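Local coordinates for protein N-hydroxyarylamine O-acetyltransferase (Bacillus cereus, PDB 4DMO) that acetylates arylamines by means of a non-canonical Cys-His-Glu catalytic triad and probably also O-acetylates N-hydroxyarylamines, at residues 29-34 and 76-81; 11-16 and 36-41; 20-25 and 85-90. One frame throughout, in Å; residues are numbered along the deposited sequence.

Contact 1 (29-34 and 76-81)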
loop_
_atom_site.group_PDB
_atom_site.type_symbol
_atom_site.label_atom_id
_atom_site.label_comp_id
_atom_site.label_asym_id
_atom_site.label_seq_id
_atom_site.Cartn_x
_atom_site.Cartn_y
_atom_site.Cartn_z
ATOM N N ASN A 29 1.668 2.418 -14.698
ATOM C CA ASN A 29 0.282 2.765 -14.923
ATOM C C ASN A 29 -0.622 1.803 -14.195
ATOM O O ASN A 29 -1.707 2.155 -13.810
ATOM C CB ASN A 29 -0.074 2.828 -16.411
ATOM C CG ASN A 29 -1.429 3.504 -16.647
ATOM O OD1 ASN A 29 -1.590 4.713 -16.418
ATOM N ND2 ASN A 29 -2.419 2.717 -17.077
ATOM N N ILE A 30 -0.161 0.583 -13.985
ATOM C CA ILE A 30 -0.919 -0.343 -13.186
ATOM C C ILE A 30 -0.957 0.149 -11.734
ATOM O O ILE A 30 -1.997 0.071 -11.086
ATOM C CB ILE A 30 -0.298 -1.731 -13.240
ATOM C CG1 ILE A 30 -0.441 -2.288 -14.649
ATOM C CG2 ILE A 30 -0.970 -2.676 -12.260
ATOM C CD1 ILE A 30 0.298 -3.574 -14.848
ATOM N N MET A 31 0.170 0.685 -11.246
ATOM C CA MET A 31 0.265 1.173 -9.879
ATOM C C MET A 31 -0.642 2.343 -9.681
ATOM O O MET A 31 -1.283 2.477 -8.631
ATOM C CB MET A 31 1.712 1.562 -9.536
ATOM C CG MET A 31 2.612 0.356 -9.391
ATOM S SD MET A 31 4.367 0.723 -9.327
ATOM C CE MET A 31 4.513 1.340 -7.644
ATOM N N TYR A 32 -0.687 3.205 -10.683
ATOM C CA TYR A 32 -1.543 4.366 -10.643
ATOM C C TYR A 32 -3.001 3.917 -10.572
ATOM O O TYR A 32 -3.769 4.376 -9.711
ATOM C CB TYR A 32 -1.291 5.237 -11.884
ATOM C CG TYR A 32 -2.193 6.429 -11.924
ATOM C CD1 TYR A 32 -1.820 7.638 -11.350
ATOM C CD2 TYR A 32 -3.430 6.346 -12.532
ATOM C CE1 TYR A 32 -2.668 8.725 -11.378
ATOM C CE2 TYR A 32 -4.267 7.424 -12.567
ATOM C CZ TYR A 32 -3.895 8.601 -11.978
ATOM O OH TYR A 32 -4.783 9.640 -12.018
ATOM N N ALA A 33 -3.362 2.978 -11.448
ATOM C CA ALA A 33 -4.701 2.417 -11.449
ATOM C C ALA A 33 -5.018 1.760 -10.098
ATOM O O ALA A 33 -6.119 1.919 -9.580
ATOM C CB ALA A 33 -4.869 1.404 -12.600
ATOM N N MET A 34 -4.072 1.018 -9.530
ATOM C CA MET A 34 -4.308 0.412 -8.227
ATOM C C MET A 34 -4.587 1.483 -7.188
ATOM O O MET A 34 -5.459 1.289 -6.360
ATOM C CB MET A 34 -3.157 -0.462 -7.770
ATOM C CG MET A 34 -3.486 -1.181 -6.483
ATOM S SD MET A 34 -2.352 -2.497 -6.135
ATOM C CE MET A 34 -2.871 -3.036 -4.526
ATOM N N PRO A 76 1.471 -7.640 -0.893
ATOM C CA PRO A 76 1.435 -9.033 -1.367
ATOM C C PRO A 76 0.444 -9.237 -2.510
ATOM O O PRO A 76 0.719 -10.029 -3.404
ATOM C CB PRO A 76 1.011 -9.809 -0.132
ATOM C CG PRO A 76 1.550 -8.966 1.015
ATOM C CD PRO A 76 1.293 -7.552 0.562
ATOM N N THR A 77 -0.668 -8.514 -2.513
ATOM C CA THR A 77 -1.585 -8.586 -3.648
ATOM C C THR A 77 -0.859 -8.275 -4.952
ATOM O O THR A 77 -1.043 -8.966 -5.939
ATOM C CB THR A 77 -2.776 -7.598 -3.509
ATOM O OG1 THR A 77 -3.535 -7.934 -2.361
ATOM C CG2 THR A 77 -3.697 -7.653 -4.719
ATOM N N MET A 78 -0.070 -7.198 -4.955
ATOM C CA MET A 78 0.628 -6.752 -6.155
ATOM C C MET A 78 1.734 -7.762 -6.474
ATOM O O MET A 78 1.895 -8.216 -7.600
ATOM C CB MET A 78 1.185 -5.343 -5.950
ATOM C CG MET A 78 2.149 -4.861 -7.041
ATOM S SD MET A 78 1.417 -4.716 -8.692
ATOM C CE MET A 78 0.502 -3.202 -8.521
ATOM N N TYR A 79 2.455 -8.151 -5.447
ATOM C CA TYR A 79 3.401 -9.241 -5.564
ATOM C C TYR A 79 2.830 -10.438 -6.363
ATOM O O TYR A 79 3.433 -10.843 -7.350
ATOM C CB TYR A 79 3.803 -9.682 -4.162
ATOM C CG TYR A 79 4.546 -10.983 -4.109
ATOM C CD1 TYR A 79 5.842 -11.062 -4.563
ATOM C CD2 TYR A 79 3.954 -12.132 -3.576
ATOM C CE1 TYR A 79 6.537 -12.239 -4.512
ATOM C CE2 TYR A 79 4.645 -13.313 -3.511
ATOM C CZ TYR A 79 5.944 -13.356 -3.985
ATOM O OH TYR A 79 6.659 -14.511 -3.947
ATOM N N TYR A 80 1.686 -11.000 -5.950
ATOM C CA TYR A 80 1.097 -12.151 -6.663
ATOM C C TYR A 80 0.755 -11.831 -8.104
ATOM O O TYR A 80 1.042 -12.628 -9.001
ATOM C CB TYR A 80 -0.155 -12.711 -5.964
ATOM C CG TYR A 80 0.143 -13.315 -4.609
ATOM C CD1 TYR A 80 0.985 -14.405 -4.471
ATOM C CD2 TYR A 80 -0.387 -12.755 -3.464
ATOM C CE1 TYR A 80 1.257 -14.915 -3.237
ATOM C CE2 TYR A 80 -0.122 -13.250 -2.245
ATOM C CZ TYR A 80 0.702 -14.330 -2.121
ATOM O OH TYR A 80 0.961 -14.829 -0.870
ATOM N N PHE A 81 0.196 -10.655 -8.342
ATOM C CA PHE A 81 -0.083 -10.254 -9.702
ATOM C C PHE A 81 1.198 -10.220 -10.519
ATOM O O PHE A 81 1.218 -10.689 -11.669
ATOM C CB PHE A 81 -0.690 -8.877 -9.758
ATOM C CG PHE A 81 -0.806 -8.347 -11.143
ATOM C CD1 PHE A 81 -1.797 -8.798 -11.985
ATOM C CD2 PHE A 81 0.098 -7.426 -11.621
ATOM C CE1 PHE A 81 -1.901 -8.317 -13.279
ATOM C CE2 PHE A 81 0.001 -6.943 -12.913
ATOM C CZ PHE A 81 -1.005 -7.389 -13.735
#
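Ile30, Met31 and Met34 of helix 27-37 meet Met78 and Phe81 of helix 71-84 in a buried, wholly apolar helix-helix contact inside the N-terminal helical part of the chain. The two short axes run roughly antiparallel, at 142°, and come no closer than 12.6 Å. At that spacing the backbones stay apart, with Met31 CA and Met78 CA the nearest pair at 8.8 Å, and long side chains bridge the gap. Met78 makes three of the four contacts. Its CG leaves anti to the backbone N, then the chain folds twice (chi2 63°, chi3 77°) and delivers the CE methyl to the surface of helix 27-37. There Met78 CE lies 3.8 Å from Met34 SD. Ile30 CG2 is 4.1 Å from Met78 CE, and Met31 CG makes a looser third neighbour of that methyl at 4.2 Å. Met34 is extended instead, and the two chains pass flank to flank, pointing opposite ways. Met78 therefore touches the sulfur of Met34, while Met34 CE carries on toward Thr77 without closing on it. In the arylamine N-acetyltransferase fold, helix 71-84 is the one that carries the catalytic cysteine at its N-terminal start, and this contact packs its middle against helix 27-37. One turn before Met34, the two branches of Ile30 divide the work: CG2 serves Met78, whereas Ile30 CD1 approaches the Phe81 ring obliquely, 3.9 Å from Phe81 CE2. Helix 5-14 closes this end of the interface, Phe10 stacking on Phe81 and Phe11 meeting it edge-to-face, while Phe10 and Leu14 also touch Ile30. Val126 also packs on Met78, and Pro136 on Met31.

Contact 2 (11-16 and 36-41)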
loop_
_atom_site.group_PDB
_atom_site.type_symbol
_atom_site.label_atom_id
_atom_site.label_comp_id
_atom_site.label_asym_id
_atom_site.label_seq_id
_atom_site.Cartn_x
_atom_site.Cartn_y
_atom_site.Cartn_z
ATOM N N PHE A 11 -6.921 -7.158 -13.290
ATOM C CA PHE A 11 -7.191 -6.158 -14.322
ATOM C C PHE A 11 -8.624 -5.613 -14.129
ATOM O O PHE A 11 -8.873 -4.404 -14.219
ATOM C CB PHE A 11 -7.055 -6.753 -15.730
ATOM C CG PHE A 11 -5.636 -7.125 -16.121
ATOM C CD1 PHE A 11 -5.304 -8.440 -16.389
ATOM C CD2 PHE A 11 -4.648 -6.164 -16.236
ATOM C CE1 PHE A 11 -4.006 -8.792 -16.767
ATOM C CE2 PHE A 11 -3.367 -6.516 -16.608
ATOM C CZ PHE A 11 -3.049 -7.836 -16.864
ATOM N N ALA A 12 -9.560 -6.511 -13.847
ATOM C CA ALA A 12 -10.950 -6.120 -13.644
ATOM C C ALA A 12 -11.080 -5.120 -12.485
ATOM O O ALA A 12 -11.743 -4.080 -12.604
ATOM C CB ALA A 12 -11.821 -7.384 -13.378
ATOM N N ARG A 13 -10.450 -5.449 -11.361
ATOM C CA ARG A 13 -10.458 -4.576 -10.193
ATOM C C ARG A 13 -9.915 -3.185 -10.549
ATOM O O ARG A 13 -10.491 -2.157 -10.161
ATOM C CB ARG A 13 -9.662 -5.220 -9.051
ATOM C CG ARG A 13 -9.701 -4.434 -7.757
ATOM C CD ARG A 13 -11.105 -4.444 -7.130
ATOM N NE ARG A 13 -11.038 -3.982 -5.759
ATOM C CZ ARG A 13 -11.234 -2.740 -5.340
ATOM N NH1 ARG A 13 -11.106 -2.462 -4.041
ATOM N NH2 ARG A 13 -11.539 -1.774 -6.184
ATOM N N LEU A 14 -8.831 -3.144 -11.315
ATOM C CA LEU A 14 -8.197 -1.863 -11.644
ATOM C C LEU A 14 -8.866 -1.119 -12.777
ATOM O O LEU A 14 -8.526 0.041 -13.048
ATOM C CB LEU A 14 -6.712 -2.060 -11.985
ATOM C CG LEU A 14 -5.720 -1.933 -10.819
ATOM C CD1 LEU A 14 -6.147 -2.800 -9.645
ATOM C CD2 LEU A 14 -4.313 -2.304 -11.269
ATOM N N HIS A 15 -9.820 -1.773 -13.439
ATOM C CA HIS A 15 -10.484 -1.181 -14.615
ATOM C C HIS A 15 -9.516 -0.808 -15.725
ATOM O O HIS A 15 -9.636 0.261 -16.341
ATOM C CB HIS A 15 -11.279 0.064 -14.233
ATOM C CG HIS A 15 -12.286 -0.178 -13.157
ATOM N ND1 HIS A 15 -13.136 -1.264 -13.166
ATOM C CD2 HIS A 15 -12.580 0.518 -12.034
ATOM C CE1 HIS A 15 -13.912 -1.221 -12.097
ATOM N NE2 HIS A 15 -13.600 -0.143 -11.401
ATOM N N ILE A 16 -8.560 -1.689 -15.979
ATOM C CA ILE A 16 -7.620 -1.514 -17.088
ATOM C C ILE A 16 -7.669 -2.725 -18.034
ATOM O O ILE A 16 -8.175 -3.798 -17.684
ATOM C CB ILE A 16 -6.175 -1.362 -16.592
ATOM C CG1 ILE A 16 -5.726 -2.655 -15.916
ATOM C CG2 ILE A 16 -6.078 -0.164 -15.673
ATOM C CD1 ILE A 16 -4.342 -2.586 -15.320
ATOM N N GLN A 36 -5.946 4.349 -7.643
ATOM C CA GLN A 36 -7.244 4.978 -7.900
ATOM C C GLN A 36 -8.414 4.087 -7.459
ATOM O O GLN A 36 -9.507 4.578 -7.156
ATOM C CB GLN A 36 -7.367 5.390 -9.386
ATOM C CG GLN A 36 -6.391 6.516 -9.815
ATOM C CD GLN A 36 -6.545 7.815 -8.980
ATOM O OE1 GLN A 36 -7.636 8.330 -8.794
ATOM N NE2 GLN A 36 -5.430 8.348 -8.521
ATOM N N THR A 37 -8.171 2.779 -7.369
ATOM C CA THR A 37 -9.262 1.833 -7.163
ATOM C C THR A 37 -9.244 1.083 -5.830
ATOM O O THR A 37 -10.293 0.799 -5.294
ATOM C CB THR A 37 -9.369 0.781 -8.353
ATOM O OG1 THR A 37 -8.127 0.069 -8.530
ATOM C CG2 THR A 37 -9.808 1.448 -9.682
ATOM N N VAL A 38 -8.066 0.748 -5.321
ATOM C CA VAL A 38 -7.946 0.000 -4.091
ATOM C C VAL A 38 -7.504 0.897 -2.974
ATOM O O VAL A 38 -6.399 1.422 -2.984
ATOM C CB VAL A 38 -6.930 -1.127 -4.203
ATOM C CG1 VAL A 38 -7.019 -2.017 -2.995
ATOM C CG2 VAL A 38 -7.165 -1.924 -5.475
ATOM N N PRO A 39 -8.386 1.105 -2.004
ATOM C CA PRO A 39 -8.033 1.987 -0.903
ATOM C C PRO A 39 -7.192 1.318 0.184
ATOM O O PRO A 39 -7.178 0.090 0.361
ATOM C CB PRO A 39 -9.389 2.395 -0.351
ATOM C CG PRO A 39 -10.264 1.283 -0.667
ATOM C CD PRO A 39 -9.778 0.667 -1.932
ATOM N N PHE A 40 -6.485 2.175 0.917
ATOM C CA PHE A 40 -5.798 1.799 2.133
ATOM C C PHE A 40 -6.838 1.817 3.224
ATOM O O PHE A 40 -7.442 2.862 3.487
ATOM C CB PHE A 40 -4.681 2.827 2.409
ATOM C CG PHE A 40 -3.756 2.476 3.566
ATOM C CD1 PHE A 40 -2.744 1.547 3.408
ATOM C CD2 PHE A 40 -3.887 3.101 4.783
ATOM C CE1 PHE A 40 -1.886 1.232 4.473
ATOM C CE2 PHE A 40 -3.025 2.814 5.839
ATOM C CZ PHE A 40 -2.033 1.880 5.694
ATOM N N GLU A 41 -7.104 0.659 3.826
ATOM C CA GLU A 41 -8.131 0.565 4.876
ATOM C C GLU A 41 -7.857 -0.539 5.899
ATOM O O GLU A 41 -7.246 -1.568 5.601
ATOM C CB GLU A 41 -9.515 0.362 4.269
ATOM C CG GLU A 41 -9.611 -0.858 3.366
ATOM C CD GLU A 41 -10.660 -1.859 3.805
ATOM O OE1 GLU A 41 -10.745 -2.185 5.015
ATOM O OE2 GLU A 41 -11.357 -2.352 2.918
#
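Two helix ends meet where Leu14 and Thr37 bring their CA atoms to 5.9 Å: helix 5-14 closes in a Schellman motif with His15 at positive phi (58°), and helix 27-37 gives way at Val38 to an extended chain. Arg13 reaches across with an extended start and a bend at chi2. Its NH2 donates to Thr37 O at 3.0 Å, a bent bond (133°) whose donor stands well above the carbonyl plane. The same guanidinium gives NE to Ile62 O and NH1 to Arg67 O, so backbone carbonyls from three places fix its rotation; the carbonyl at the end of helix 27-37 probably suits its positive charge. Val38 CG2 sits over one face of the guanidinium, 4.2 Å from Arg13 CZ, while Pro39 CD comes obliquely to 4.0 Å from Arg13 NH1. Thr37 packs against the end of helix 5-14, its CB 3.6 Å from Arg13 O. Its hydroxyl bonds back to Ala33 O, and Leu14 crosses Thr37 at about a right angle, Leu14 CD1 3.7 Å from Thr37 OG1. On the exposed His15 side, Thr37 CG2 meets His15 CD2 at 3.8 Å. Glu41 just beyond forms a salt bridge to Arg67, and Pro39 and Glu41 make backbone bonds with Gly69. The contact joins the ends of helices 5-14 and 27-37, and both sides also bond to the Arg-Gly-Gly segment that leads into the catalytic cysteine of arylamine N-acetyltransferases.

Contact 3 (20-25 and 85-90)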
loop_
_atom_site.group_PDB
_atom_site.type_symbol
_atom_site.label_atom_id
_atom_site.label_comp_id
_atom_site.label_asym_id
_atom_site.label_seq_id
_atom_site.Cartn_x
_atom_site.Cartn_y
_atom_site.Cartn_z
ATOM N N ASP A 20 -1.987 -10.179 -21.954
ATOM C CA ASP A 20 -1.342 -11.494 -21.841
ATOM C C ASP A 20 0.176 -11.363 -21.714
ATOM O O ASP A 20 0.853 -12.315 -21.319
ATOM C CB ASP A 20 -1.710 -12.404 -23.020
ATOM C CG ASP A 20 -2.667 -13.537 -22.616
ATOM O OD1 ASP A 20 -2.544 -14.062 -21.481
ATOM O OD2 ASP A 20 -3.532 -13.912 -23.439
ATOM N N THR A 21 0.700 -10.193 -22.058
ATOM C CA THR A 21 2.093 -9.869 -21.780
ATOM C C THR A 21 2.176 -8.524 -21.069
ATOM O O THR A 21 1.834 -7.499 -21.649
ATOM C CB THR A 21 2.937 -9.803 -23.062
ATOM O OG1 THR A 21 3.016 -11.103 -23.658
ATOM C CG2 THR A 21 4.335 -9.331 -22.748
ATOM N N VAL A 22 2.640 -8.530 -19.816
ATOM C CA VAL A 22 2.803 -7.292 -19.039
ATOM C C VAL A 22 4.277 -6.845 -19.037
ATOM O O VAL A 22 5.171 -7.599 -18.672
ATOM C CB VAL A 22 2.318 -7.493 -17.558
ATOM C CG1 VAL A 22 2.287 -6.159 -16.787
ATOM C CG2 VAL A 22 0.946 -8.134 -17.536
ATOM N N SER A 23 4.532 -5.611 -19.424
ATOM C CA SER A 23 5.903 -5.139 -19.497
ATOM C C SER A 23 6.240 -4.276 -18.309
ATOM O O SER A 23 5.356 -3.860 -17.552
ATOM C CB SER A 23 6.135 -4.323 -20.782
ATOM O OG SER A 23 5.520 -3.038 -20.711
ATOM N N PHE A 24 7.529 -3.978 -18.169
ATOM C CA PHE A 24 7.994 -3.109 -17.096
ATOM C C PHE A 24 7.399 -1.722 -17.213
ATOM O O PHE A 24 6.968 -1.110 -16.225
ATOM C CB PHE A 24 9.511 -3.002 -17.117
ATOM C CG PHE A 24 10.049 -2.130 -16.042
ATOM C CD1 PHE A 24 10.262 -2.639 -14.778
ATOM C CD2 PHE A 24 10.319 -0.794 -16.270
ATOM C CE1 PHE A 24 10.753 -1.841 -13.761
ATOM C CE2 PHE A 24 10.813 -0.004 -15.239
ATOM C CZ PHE A 24 11.019 -0.545 -13.988
ATOM N N GLU A 25 7.392 -1.218 -18.436
ATOM C CA GLU A 25 6.933 0.134 -18.700
ATOM C C GLU A 25 5.459 0.309 -18.329
ATOM O O GLU A 25 4.994 1.442 -18.145
ATOM C CB GLU A 25 7.219 0.469 -20.172
ATOM C CG GLU A 25 6.925 1.895 -20.569
ATOM C CD GLU A 25 7.996 2.488 -21.465
ATOM O OE1 GLU A 25 9.080 2.822 -20.937
ATOM O OE2 GLU A 25 7.762 2.633 -22.686
ATOM N N SER A 85 2.500 -12.604 -13.699
ATOM C CA SER A 85 2.836 -11.874 -14.919
ATOM C C SER A 85 4.274 -12.129 -15.363
ATOM O O SER A 85 4.776 -11.444 -16.249
ATOM C CB SER A 85 2.622 -10.369 -14.734
ATOM O OG SER A 85 1.271 -10.080 -14.418
ATOM N N GLY A 86 4.943 -13.090 -14.738
ATOM C CA GLY A 86 6.270 -13.483 -15.184
ATOM C C GLY A 86 7.432 -12.677 -14.609
ATOM O O GLY A 86 8.590 -12.990 -14.897
ATOM N N PHE A 87 7.155 -11.646 -13.811
ATOM C CA PHE A 87 8.230 -10.862 -13.185
ATOM C C PHE A 87 8.944 -11.575 -12.047
ATOM O O PHE A 87 8.339 -12.339 -11.301
ATOM C CB PHE A 87 7.690 -9.574 -12.619
ATOM C CG PHE A 87 7.243 -8.625 -13.643
ATOM C CD1 PHE A 87 5.913 -8.563 -13.985
ATOM C CD2 PHE A 87 8.136 -7.776 -14.251
ATOM C CE1 PHE A 87 5.482 -7.667 -14.920
ATOM C CE2 PHE A 87 7.714 -6.888 -15.188
ATOM C CZ PHE A 87 6.373 -6.834 -15.523
ATOM N N ASP A 88 10.220 -11.260 -11.876
ATOM C CA ASP A 88 11.013 -11.818 -10.791
ATOM C C ASP A 88 10.908 -10.931 -9.553
ATOM O O ASP A 88 11.597 -9.900 -9.435
ATOM C CB ASP A 88 12.468 -11.965 -11.215
ATOM C CG ASP A 88 13.322 -12.570 -10.121
ATOM O OD1 ASP A 88 12.729 -13.024 -9.117
ATOM O OD2 ASP A 88 14.569 -12.627 -10.283
ATOM N N VAL A 89 10.010 -11.331 -8.652
ATOM C CA VAL A 89 9.616 -10.503 -7.514
ATOM C C VAL A 89 9.823 -11.180 -6.170
ATOM O O VAL A 89 9.851 -12.416 -6.060
ATOM C CB VAL A 89 8.133 -10.059 -7.639
ATOM C CG1 VAL A 89 7.988 -8.987 -8.711
ATOM C CG2 VAL A 89 7.220 -11.234 -7.921
ATOM N N HIS A 90 9.959 -10.357 -5.140
ATOM C CA HIS A 90 10.180 -10.865 -3.789
ATOM C C HIS A 90 9.555 -9.918 -2.760
ATOM O O HIS A 90 9.479 -8.726 -2.975
ATOM C CB HIS A 90 11.687 -11.003 -3.534
ATOM C CG HIS A 90 12.423 -11.683 -4.656
ATOM N ND1 HIS A 90 12.575 -13.055 -4.728
ATOM C CD2 HIS A 90 13.054 -11.179 -5.748
ATOM C CE1 HIS A 90 13.251 -13.364 -5.823
ATOM N NE2 HIS A 90 13.552 -12.245 -6.461
#
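Val22 packs closely against Phe87 and Ser85, whereas the flanking residues offer mainly backbone and leave the rest of this surface contact loose. In the tight part the two branches of Val22 split: Val22 CG1 lies in the plane of the Phe87 ring, at its edge, 4.0 Å from Phe87 CE1, and Val22 CG2 touches Ser85 OG at 3.7 Å. That hydroxyl is bonded to Phe81 O, back in the last turns of the helix. The rim of the Phe87 ring also presses on the backbone of the loop. Phe87 CZ is 3.5 Å from Val22 O, which approaches obliquely, and 3.7 Å from Ser23 O, which lies near the ring plane. The position of Ser23 O, beside the electropositive ring rim, is consistent with weak CH...O attraction. No conventional hydrogen bond crosses the contact. On the loose side, Thr21 and Ser23 direct their CB atoms away from 85-90, and Phe24 offers little more than its N, 4.1 Å from Phe87 CZ. The Phe24 ring goes elsewhere, stacking on His117. Phe87 itself is placed by a tight turn: Gly86, at phi 87°, is the C-prime residue of a Schellman motif in which Phe87 N bonds to Leu82 O and Gly86 N to Lys83 O. This helix-to-strand turn passes from helix 71-84 into strand 88-98, where the helical domain of the arylamine N-acetyltransferase fold joins its beta-barrel domain.

In the fold
Contacts 1 and 2 lie in the helical part, and contact 3 sits at its surface edge. Contacts 1 and 2, about 8 Å apart between centres, both use helix 27-37; Leu14 CG packs 3.6 Å from Met34 N. Along the chain, both segments of contact 1 fall between those of contact 3, about 11 Å away between centres; Ile30 CD1 meets Val22 CG1 at 3.8 Å. Contacts 2 and 3 are about 18 Å apart between centres. Contact 1 packs the helix that starts at the catalytic cysteine, and contact 2 bonds to the segment just before it. None includes a residue of the sulfonate ligand's pocket, although its Tyr97 lies on strand 88-98, which begins in contact 3.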